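Side-chain contacts in hypothetical protein PP5205 (Pseudomonas putida, PDB 2G2X), which is of unknown function but folds as an EVE domain, related to the ASCH and PUA domains, and may therefore bind RNA or another nucleic acid: residues L13-L18 and V102-R107; P73-P78 and N92-V97; A118-L123 and W142-A147. One frame throughout, in Å; residues are numbered along the deposited sequence.

Contact 1: residues L13-L18 and V102-R107; sequences LSIEAL and VQTFPR
The capped first turn of helix 15-21 is laid against strand 95-110 where the strand carries a classic beta bulge, and Ile15 meets Gln103 and Thr104 there in a small helix-on-sheet contact. Ile15 supplies most of the helix side. With CG1 anti to the backbone N (chi1 -176°), its longer branch reaches over the strand backbone, bringing CG1 to 3.8 Å from the carbonyl oxygen Gln103 O and CD1 to 3.9 Å from the same atom. The short branch takes a different partner: Ile15 CG2 lies 4.0 Å from Thr104 OG1, while Thr104 CB is also near Ile15 CG1, at 4.1 Å. Gln103 thus takes part through its main chain, its own side chain leaving the strand on the far side. Glu16, whose chain bends back at chi2, crosses Thr104 at about a right angle; its OE2 stops 3.9 Å from Thr104 OG1, too far for a direct bond, at the solvent side of the contact.

The helix start is fixed separately. Ser14 is the N-cap, its OG accepting from Ala17 N at 3.0 Å with an N-H...O angle of 161°, and the Ile15 backbone N is hydrogen-bonded to His51. Inward, Ile15 continues onto Phe49, Ala60 and His101. Replacing it with an alanine would remove both branches and would probably open a gap over Gln103 O and Thr104 and thin the packing against Phe49 and Ala60. On the strand side, Val102 and Gln103 both face Ile62, which defines the bulge. An N-capped helix covering one face of a mixed, bulged sheet suits the compact PUA-like architecture to which the EVE domain is related.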
loop_
_atom_site.group_PDB
_atom_site.type_symbol
_atom_site.label_atom_id
_atom_site.label_comp_id
_atom_site.label_asym_id
_atom_site.label_seq_id
_atom_site.Cartn_x
_atom_site.Cartn_y
_atom_site.Cartn_z
ATOM N N LEU A 13 -6.692 -0.679 -8.805
ATOM C CA LEU A 13 -7.029 -1.630 -7.744
ATOM C C LEU A 13 -7.625 -0.899 -6.534
ATOM O O LEU A 13 -6.927 -0.163 -5.832
ATOM C CB LEU A 13 -5.786 -2.418 -7.315
ATOM C CG LEU A 13 -5.992 -3.434 -6.182
ATOM C CD1 LEU A 13 -7.013 -4.484 -6.595
ATOM C CD2 LEU A 13 -4.666 -4.094 -5.836
ATOM N N SER A 14 -8.916 -1.100 -6.300
ATOM C CA SER A 14 -9.609 -0.463 -5.181
ATOM C C SER A 14 -9.785 -1.485 -4.065
ATOM O O SER A 14 -9.564 -2.679 -4.272
ATOM C CB SER A 14 -10.984 0.032 -5.620
ATOM O OG SER A 14 -11.842 -1.066 -5.882
ATOM N N ILE A 15 -10.186 -1.020 -2.887
ATOM C CA ILE A 15 -10.385 -1.930 -1.768
ATOM C C ILE A 15 -11.556 -2.858 -2.104
ATOM O O ILE A 15 -11.546 -4.033 -1.734
ATOM C CB ILE A 15 -10.655 -1.156 -0.442
ATOM C CG1 ILE A 15 -10.772 -2.142 0.725
ATOM C CG2 ILE A 15 -11.916 -0.305 -0.562
ATOM C CD1 ILE A 15 -9.490 -2.877 1.036
ATOM N N GLU A 16 -12.545 -2.324 -2.824
ATOM C CA GLU A 16 -13.716 -3.093 -3.250
ATOM C C GLU A 16 -13.300 -4.223 -4.193
ATOM O O GLU A 16 -13.752 -5.362 -4.061
ATOM C CB GLU A 16 -14.721 -2.204 -3.999
ATOM C CG GLU A 16 -15.456 -1.148 -3.178
ATOM C CD GLU A 16 -14.606 0.075 -2.874
ATOM O OE1 GLU A 16 -13.672 0.359 -3.652
ATOM O OE2 GLU A 16 -14.886 0.761 -1.865
ATOM N N ALA A 17 -12.446 -3.894 -5.158
ATOM C CA ALA A 17 -11.974 -4.876 -6.126
ATOM C C ALA A 17 -11.177 -5.978 -5.430
ATOM O O ALA A 17 -11.231 -7.141 -5.833
ATOM C CB ALA A 17 -11.118 -4.193 -7.189
ATOM N N LEU A 18 -10.430 -5.614 -4.393
ATOM C CA LEU A 18 -9.652 -6.613 -3.663
ATOM C C LEU A 18 -10.614 -7.565 -2.947
ATOM O O LEU A 18 -10.370 -8.767 -2.866
ATOM C CB LEU A 18 -8.719 -5.936 -2.655
ATOM C CG LEU A 18 -7.869 -6.864 -1.784
ATOM C CD1 LEU A 18 -7.027 -7.782 -2.671
ATOM C CD2 LEU A 18 -6.974 -6.034 -0.877
ATOM N N VAL A 102 -9.525 -7.206 4.190
ATOM C CA VAL A 102 -9.921 -7.369 5.581
ATOM C C VAL A 102 -11.207 -6.585 5.825
ATOM O O VAL A 102 -12.193 -7.135 6.307
ATOM C CB VAL A 102 -8.836 -6.886 6.565
ATOM C CG1 VAL A 102 -9.395 -6.889 7.983
ATOM C CG2 VAL A 102 -7.622 -7.803 6.495
ATOM N N GLN A 103 -11.211 -5.305 5.471
ATOM C CA GLN A 103 -12.403 -4.493 5.683
ATOM C C GLN A 103 -12.465 -3.300 4.743
ATOM O O GLN A 103 -11.442 -2.717 4.378
ATOM C CB GLN A 103 -12.438 -3.993 7.136
ATOM C CG GLN A 103 -13.833 -3.714 7.697
ATOM C CD GLN A 103 -13.789 -3.082 9.085
ATOM O OE1 GLN A 103 -14.653 -3.335 9.929
ATOM N NE2 GLN A 103 -12.785 -2.246 9.322
ATOM N N THR A 104 -13.674 -2.944 4.340
ATOM C CA THR A 104 -13.861 -1.786 3.482
ATOM C C THR A 104 -14.658 -0.774 4.294
ATOM O O THR A 104 -15.781 -1.059 4.711
ATOM C CB THR A 104 -14.632 -2.142 2.185
ATOM O OG1 THR A 104 -15.187 -0.948 1.610
ATOM C CG2 THR A 104 -15.744 -3.109 2.483
ATOM N N PHE A 105 -14.067 0.393 4.543
ATOM C CA PHE A 105 -14.750 1.431 5.313
ATOM C C PHE A 105 -15.969 1.951 4.563
ATOM O O PHE A 105 -15.936 2.091 3.339
ATOM C CB PHE A 105 -13.808 2.597 5.607
ATOM C CG PHE A 105 -12.587 2.212 6.397
ATOM C CD1 PHE A 105 -12.562 1.034 7.147
ATOM C CD2 PHE A 105 -11.473 3.042 6.422
ATOM C CE1 PHE A 105 -11.447 0.692 7.912
ATOM C CE2 PHE A 105 -10.343 2.712 7.185
ATOM C CZ PHE A 105 -10.334 1.534 7.931
ATOM N N PRO A 106 -17.059 2.258 5.289
ATOM C CA PRO A 106 -18.292 2.768 4.673
ATOM C C PRO A 106 -18.001 4.066 3.929
ATOM O O PRO A 106 -18.529 4.323 2.845
ATOM C CB PRO A 106 -19.214 3.009 5.874
ATOM C CG PRO A 106 -18.682 2.092 6.934
ATOM C CD PRO A 106 -17.188 2.203 6.756
ATOM N N ARG A 107 -17.150 4.883 4.536
ATOM C CA ARG A 107 -16.768 6.157 3.958
ATOM C C ARG A 107 -15.255 6.297 4.010
ATOM O O ARG A 107 -14.623 6.008 5.032
ATOM C CB ARG A 107 -17.422 7.307 4.732
ATOM C CG ARG A 107 -18.950 7.297 4.699
ATOM C CD ARG A 107 -19.515 8.448 5.523
ATOM N NE ARG A 107 -19.069 8.389 6.916
ATOM C CZ ARG A 107 -19.471 7.478 7.800
ATOM N NH1 ARG A 107 -20.339 6.537 7.444
ATOM N NH2 ARG A 107 -18.997 7.503 9.041
#

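Contact 2: residues P73-P78 and N92-V97; sequences PTALDP and NPWSAV. With SO4 (sulfate ion), chain E.
Apolar contact and amide chemistry come together where Ala75 meets Asn92 and Trp94 and Leu76 meets Asn92. The apolar part is brief: Ala75 CB lies at the edge of the indole, near its plane and 4.1 Å from Trp94 CD1. Ala75 CB is also 3.7 Å from Asn92 OD1. Leu76 comes at the carboxamide with CD1, closest to Asn92 ND2 at 3.0 Å, a separation so short that its exact value is doubtful. Around the indole, Pro93 CG packs 3.3 Å above the plane of the Trp94 ring, offset toward its rim, and Arg30 is a cation-pi partner.

The hydrogen bonds belong to Asn92 and the backbone beside it. The carboxamide swings away from the Asn92 N (chi1 -175°), which lets Asn92 OD1 accept from Trp94 N at 3.0 Å and 157°, the donor lying well above the carbonyl plane; this is an Asx turn. Asn92 ND2 in turn is hydrogen-bonded to Asp72 O, so both ends of the amide are held and its rotation is fixed. Trp94 NE1 pairs with Asp84.

An anion adds the last interaction: Asn92 N donates to O1 of a sulfate, probably from the crystallisation liquor, at 2.9 Å and nearly straight (169°). One asparagine therefore shapes its own loop and joins it to the chain just after strand 58-71, its amide, held at both OD1 and ND2, forming a fixed centre with Ala75 CB beside it.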
loop_
_atom_site.group_PDB
_atom_site.type_symbol
_atom_site.label_atom_id
_atom_site.label_comp_id
_atom_site.label_asym_id
_atom_site.label_seq_id
_atom_site.Cartn_x
_atom_site.Cartn_y
_atom_site.Cartn_z
ATOM N N PRO A 73 7.529 -10.562 -10.441
ATOM C CA PRO A 73 7.583 -11.130 -11.792
ATOM C C PRO A 73 7.281 -10.145 -12.922
ATOM O O PRO A 73 7.750 -10.322 -14.050
ATOM C CB PRO A 73 6.575 -12.280 -11.723
ATOM C CG PRO A 73 5.552 -11.764 -10.748
ATOM C CD PRO A 73 6.420 -11.147 -9.664
ATOM N N THR A 74 6.517 -9.103 -12.620
ATOM C CA THR A 74 6.169 -8.119 -13.637
ATOM C C THR A 74 7.395 -7.380 -14.177
ATOM O O THR A 74 7.357 -6.816 -15.272
ATOM C CB THR A 74 5.150 -7.088 -13.091
ATOM O OG1 THR A 74 5.741 -6.335 -12.026
ATOM C CG2 THR A 74 3.907 -7.799 -12.571
ATOM N N ALA A 75 8.481 -7.386 -13.410
ATOM C CA ALA A 75 9.710 -6.721 -13.829
ATOM C C ALA A 75 10.364 -7.479 -14.982
ATOM O O ALA A 75 11.053 -6.887 -15.810
ATOM C CB ALA A 75 10.684 -6.624 -12.655
ATOM N N LEU A 76 10.137 -8.789 -15.023
ATOM C CA LEU A 76 10.707 -9.657 -16.051
ATOM C C LEU A 76 9.726 -9.919 -17.184
ATOM O O LEU A 76 10.102 -10.434 -18.237
ATOM C CB LEU A 76 11.109 -11.004 -15.443
ATOM C CG LEU A 76 12.202 -11.083 -14.372
ATOM C CD1 LEU A 76 11.850 -10.210 -13.186
ATOM C CD2 LEU A 76 12.356 -12.538 -13.927
ATOM N N ASP A 77 8.464 -9.577 -16.961
ATOM C CA ASP A 77 7.426 -9.797 -17.961
ATOM C C ASP A 77 7.324 -8.599 -18.904
ATOM O O ASP A 77 6.869 -7.532 -18.500
ATOM C CB ASP A 77 6.080 -10.021 -17.263
ATOM C CG ASP A 77 5.016 -10.549 -18.200
ATOM O OD1 ASP A 77 5.141 -10.334 -19.425
ATOM O OD2 ASP A 77 4.051 -11.172 -17.708
ATOM N N PRO A 78 7.753 -8.759 -20.173
ATOM C CA PRO A 78 7.707 -7.685 -21.175
ATOM C C PRO A 78 6.300 -7.144 -21.432
ATOM O O PRO A 78 6.136 -5.994 -21.852
ATOM C CB PRO A 78 8.297 -8.348 -22.419
ATOM C CG PRO A 78 9.274 -9.324 -21.843
ATOM C CD PRO A 78 8.473 -9.931 -20.706
ATOM N N ASN A 92 16.959 -9.566 -10.048
ATOM C CA ASN A 92 15.722 -8.800 -10.051
ATOM C C ASN A 92 15.743 -7.897 -8.823
ATOM O O ASN A 92 15.622 -8.367 -7.688
ATOM C CB ASN A 92 14.527 -9.749 -9.977
ATOM C CG ASN A 92 13.203 -9.035 -10.107
ATOM O OD1 ASN A 92 13.137 -7.804 -10.089
ATOM N ND2 ASN A 92 12.131 -9.807 -10.231
ATOM N N PRO A 93 15.895 -6.586 -9.029
ATOM C CA PRO A 93 15.927 -5.682 -7.883
ATOM C C PRO A 93 14.577 -5.410 -7.229
ATOM O O PRO A 93 14.528 -4.830 -6.146
ATOM C CB PRO A 93 16.542 -4.418 -8.471
ATOM C CG PRO A 93 15.981 -4.401 -9.845
ATOM C CD PRO A 93 16.112 -5.849 -10.286
ATOM N N TRP A 94 13.489 -5.848 -7.861
ATOM C CA TRP A 94 12.166 -5.568 -7.318
ATOM C C TRP A 94 11.431 -6.695 -6.619
ATOM O O TRP A 94 11.609 -7.877 -6.927
ATOM C CB TRP A 94 11.303 -4.964 -8.416
ATOM C CG TRP A 94 12.033 -3.847 -9.084
ATOM C CD1 TRP A 94 12.548 -3.840 -10.348
ATOM C CD2 TRP A 94 12.416 -2.597 -8.488
ATOM N NE1 TRP A 94 13.228 -2.668 -10.576
ATOM C CE2 TRP A 94 13.164 -1.884 -9.453
ATOM C CE3 TRP A 94 12.198 -2.011 -7.230
ATOM C CZ2 TRP A 94 13.706 -0.612 -9.201
ATOM C CZ3 TRP A 94 12.734 -0.746 -6.978
ATOM C CH2 TRP A 94 13.479 -0.060 -7.964
ATOM N N SER A 95 10.597 -6.300 -5.664
ATOM C CA SER A 95 9.832 -7.244 -4.863
ATOM C C SER A 95 8.347 -6.936 -4.854
ATOM O O SER A 95 7.922 -5.802 -5.069
ATOM C CB SER A 95 10.342 -7.237 -3.417
ATOM O OG SER A 95 11.674 -7.712 -3.330
ATOM N N ALA A 96 7.560 -7.969 -4.597
ATOM C CA ALA A 96 6.119 -7.836 -4.521
ATOM C C ALA A 96 5.680 -8.608 -3.291
ATOM O O ALA A 96 6.473 -9.334 -2.695
ATOM C CB ALA A 96 5.470 -8.425 -5.769
ATOM N N VAL A 97 4.428 -8.427 -2.896
ATOM C CA VAL A 97 3.868 -9.159 -1.770
ATOM C C VAL A 97 2.441 -9.432 -2.196
ATOM O O VAL A 97 1.933 -8.757 -3.089
ATOM C CB VAL A 97 3.863 -8.329 -0.454
ATOM C CG1 VAL A 97 5.294 -8.045 -0.010
ATOM C CG2 VAL A 97 3.082 -7.036 -0.643
HETATM S S SO4 E . 16.545 -12.270 -7.333
HETATM O O1 SO4 E . 17.598 -11.642 -8.156
HETATM O O2 SO4 E . 16.075 -13.509 -7.999
HETATM O O3 SO4 E . 17.094 -12.587 -5.993
HETATM O O4 SO4 E . 15.411 -11.333 -7.184
#

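Contact 3: residues A118-L123 and W142-A147; sequences AGLVEL and WAVIVA
Leu120 and Val144 make the tight half of this contact between a loop turn and helix 139-148. Sliding past each other in opposite directions, they bring Leu120 CD2 to 3.3 Å from Val144 CG2, shorter than usual van der Waals contact, with Leu120 CG close behind at 3.7 Å from the same methyl. Leu120 also meets Ile145, this time at about a right angle: its CD2 is 3.9 Å from Ile145 CD1, while CD1, the extended end of the chain (chi2 172°), rests 4.0 Å from Ile145 CG1. The leucine fork is thus spread over two successive residues of the helix. Gly119 lies alongside, where a beta carbon would come close to Val144 CG1, so the loop backbone itself sits near the helix.

Packing slackens toward Leu123, whose CD2 is 4.4 Å from Ile145 CD1. Both leucines belong to one type I turn, closed by Leu123 N to Leu120 O at 2.9 Å, and the turn sorts its residues: Leu120 and Leu123 face the helix, whereas Val121 and Glu122 between them lie on the exposed side. On the helix, Ile145 is buried, whereas Val144, though it makes the closest approach, remains partly exposed.

Beyond the loop, Ile145 goes on to touch Phe48 and Ile59, and Trp142 stacks with Tyr3 and Phe48. The C-terminal helix therefore lies between the beta-sheet and the loop 118-123, in a largely apolar packing of loop on helix on sheet at one end of the EVE domain.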
loop_
_atom_site.group_PDB
_atom_site.type_symbol
_atom_site.label_atom_id
_atom_site.label_comp_id
_atom_site.label_asym_id
_atom_site.label_seq_id
_atom_site.Cartn_x
_atom_site.Cartn_y
_atom_site.Cartn_z
ATOM N N ALA A 118 -2.903 15.965 14.095
ATOM C CA ALA A 118 -1.563 16.257 14.587
ATOM C C ALA A 118 -0.930 14.938 15.013
ATOM O O ALA A 118 0.287 14.830 15.128
ATOM C CB ALA A 118 -1.632 17.220 15.766
ATOM N N GLY A 119 -1.770 13.932 15.241
ATOM C CA GLY A 119 -1.268 12.626 15.630
ATOM C C GLY A 119 -0.592 11.909 14.468
ATOM O O GLY A 119 0.060 10.882 14.654
ATOM N N LEU A 120 -0.730 12.455 13.263
ATOM C CA LEU A 120 -0.131 11.839 12.085
ATOM C C LEU A 120 0.981 12.696 11.498
ATOM O O LEU A 120 1.412 12.483 10.362
ATOM C CB LEU A 120 -1.209 11.597 11.023
ATOM C CG LEU A 120 -2.336 10.675 11.488
ATOM C CD1 LEU A 120 -3.439 10.650 10.441
ATOM C CD2 LEU A 120 -1.779 9.272 11.745
ATOM N N VAL A 121 1.452 13.658 12.278
ATOM C CA VAL A 121 2.496 14.553 11.814
ATOM C C VAL A 121 3.738 13.832 11.295
ATOM O O VAL A 121 4.398 14.324 10.386
ATOM C CB VAL A 121 2.901 15.563 12.932
ATOM C CG1 VAL A 121 3.483 14.827 14.132
ATOM C CG2 VAL A 121 3.904 16.570 12.383
ATOM N N GLU A 122 4.053 12.661 11.845
ATOM C CA GLU A 122 5.243 11.924 11.405
ATOM C C GLU A 122 5.004 10.947 10.248
ATOM O O GLU A 122 5.948 10.355 9.725
ATOM C CB GLU A 122 5.861 11.163 12.586
ATOM C CG GLU A 122 6.351 12.052 13.721
ATOM C CD GLU A 122 7.580 12.856 13.344
ATOM O OE1 GLU A 122 7.526 13.577 12.327
ATOM O OE2 GLU A 122 8.602 12.765 14.063
ATOM N N LEU A 123 3.749 10.775 9.849
ATOM C CA LEU A 123 3.420 9.862 8.755
ATOM C C LEU A 123 3.746 10.525 7.414
ATOM O O LEU A 123 3.169 11.557 7.068
ATOM C CB LEU A 123 1.930 9.494 8.815
ATOM C CG LEU A 123 1.428 8.375 7.899
ATOM C CD1 LEU A 123 2.176 7.081 8.196
ATOM C CD2 LEU A 123 -0.064 8.190 8.101
ATOM N N TRP A 142 -1.912 4.060 14.079
ATOM C CA TRP A 142 -2.980 3.156 13.663
ATOM C C TRP A 142 -4.235 3.483 14.474
ATOM O O TRP A 142 -5.343 3.557 13.935
ATOM C CB TRP A 142 -2.545 1.697 13.895
ATOM C CG TRP A 142 -3.524 0.657 13.410
ATOM C CD1 TRP A 142 -4.602 0.166 14.086
ATOM C CD2 TRP A 142 -3.533 0.014 12.124
ATOM N NE1 TRP A 142 -5.281 -0.739 13.305
ATOM C CE2 TRP A 142 -4.646 -0.852 12.096
ATOM C CE3 TRP A 142 -2.707 0.087 10.994
ATOM C CZ2 TRP A 142 -4.960 -1.643 10.974
ATOM C CZ3 TRP A 142 -3.014 -0.697 9.879
ATOM C CH2 TRP A 142 -4.133 -1.552 9.881
ATOM N N ALA A 143 -4.043 3.697 15.772
ATOM C CA ALA A 143 -5.144 4.014 16.676
ATOM C C ALA A 143 -5.846 5.316 16.307
ATOM O O ALA A 143 -7.075 5.383 16.313
ATOM C CB ALA A 143 -4.637 4.090 18.120
ATOM N N VAL A 144 -5.087 6.360 15.992
ATOM C CA VAL A 144 -5.741 7.612 15.646
ATOM C C VAL A 144 -6.561 7.441 14.366
ATOM O O VAL A 144 -7.671 7.963 14.262
ATOM C CB VAL A 144 -4.730 8.786 15.479
ATOM C CG1 VAL A 144 -3.762 8.808 16.650
ATOM C CG2 VAL A 144 -3.997 8.674 14.173
ATOM N N ILE A 145 -6.032 6.687 13.407
ATOM C CA ILE A 145 -6.751 6.478 12.156
ATOM C C ILE A 145 -8.027 5.652 12.316
ATOM O O ILE A 145 -9.052 5.990 11.723
ATOM C CB ILE A 145 -5.836 5.839 11.097
ATOM C CG1 ILE A 145 -4.757 6.852 10.692
ATOM C CG2 ILE A 145 -6.653 5.396 9.894
ATOM C CD1 ILE A 145 -3.567 6.242 9.984
ATOM N N VAL A 146 -7.981 4.578 13.106
ATOM C CA VAL A 146 -9.181 3.767 13.313
ATOM C C VAL A 146 -10.183 4.563 14.139
ATOM O O VAL A 146 -11.387 4.332 14.063
ATOM C CB VAL A 146 -8.881 2.423 14.045
ATOM C CG1 VAL A 146 -8.036 1.522 13.161
ATOM C CG2 VAL A 146 -8.174 2.687 15.357
ATOM N N ALA A 147 -9.686 5.513 14.921
ATOM C CA ALA A 147 -10.565 6.338 15.739
ATOM C C ALA A 147 -11.337 7.315 14.843
ATOM O O ALA A 147 -12.423 7.763 15.200
ATOM C CB ALA A 147 -9.752 7.092 16.784
#

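How the contacts relate
From the N terminus, helix 15-21 comes first, and contact 1 joins it to strand 95-110 across 83 intervening residues. That long loop contains contact 2, a shorter closure in which the chain leaving strand 58-71 returns through 92-97 into the start of strand 95-110. Both contacts use this strand, about 25 Å apart between centres, contact 2 at the strand's start and contact 1 near its middle. Contact 3 follows in series, closing a loop of 18 residues that carries strand 134-136 and folding 118-123 onto the C-terminal helix 139-148. Contacts 2 and 3 lie on opposite sides of the chain's centre. Together they fasten helices and loops onto the central mixed sheet.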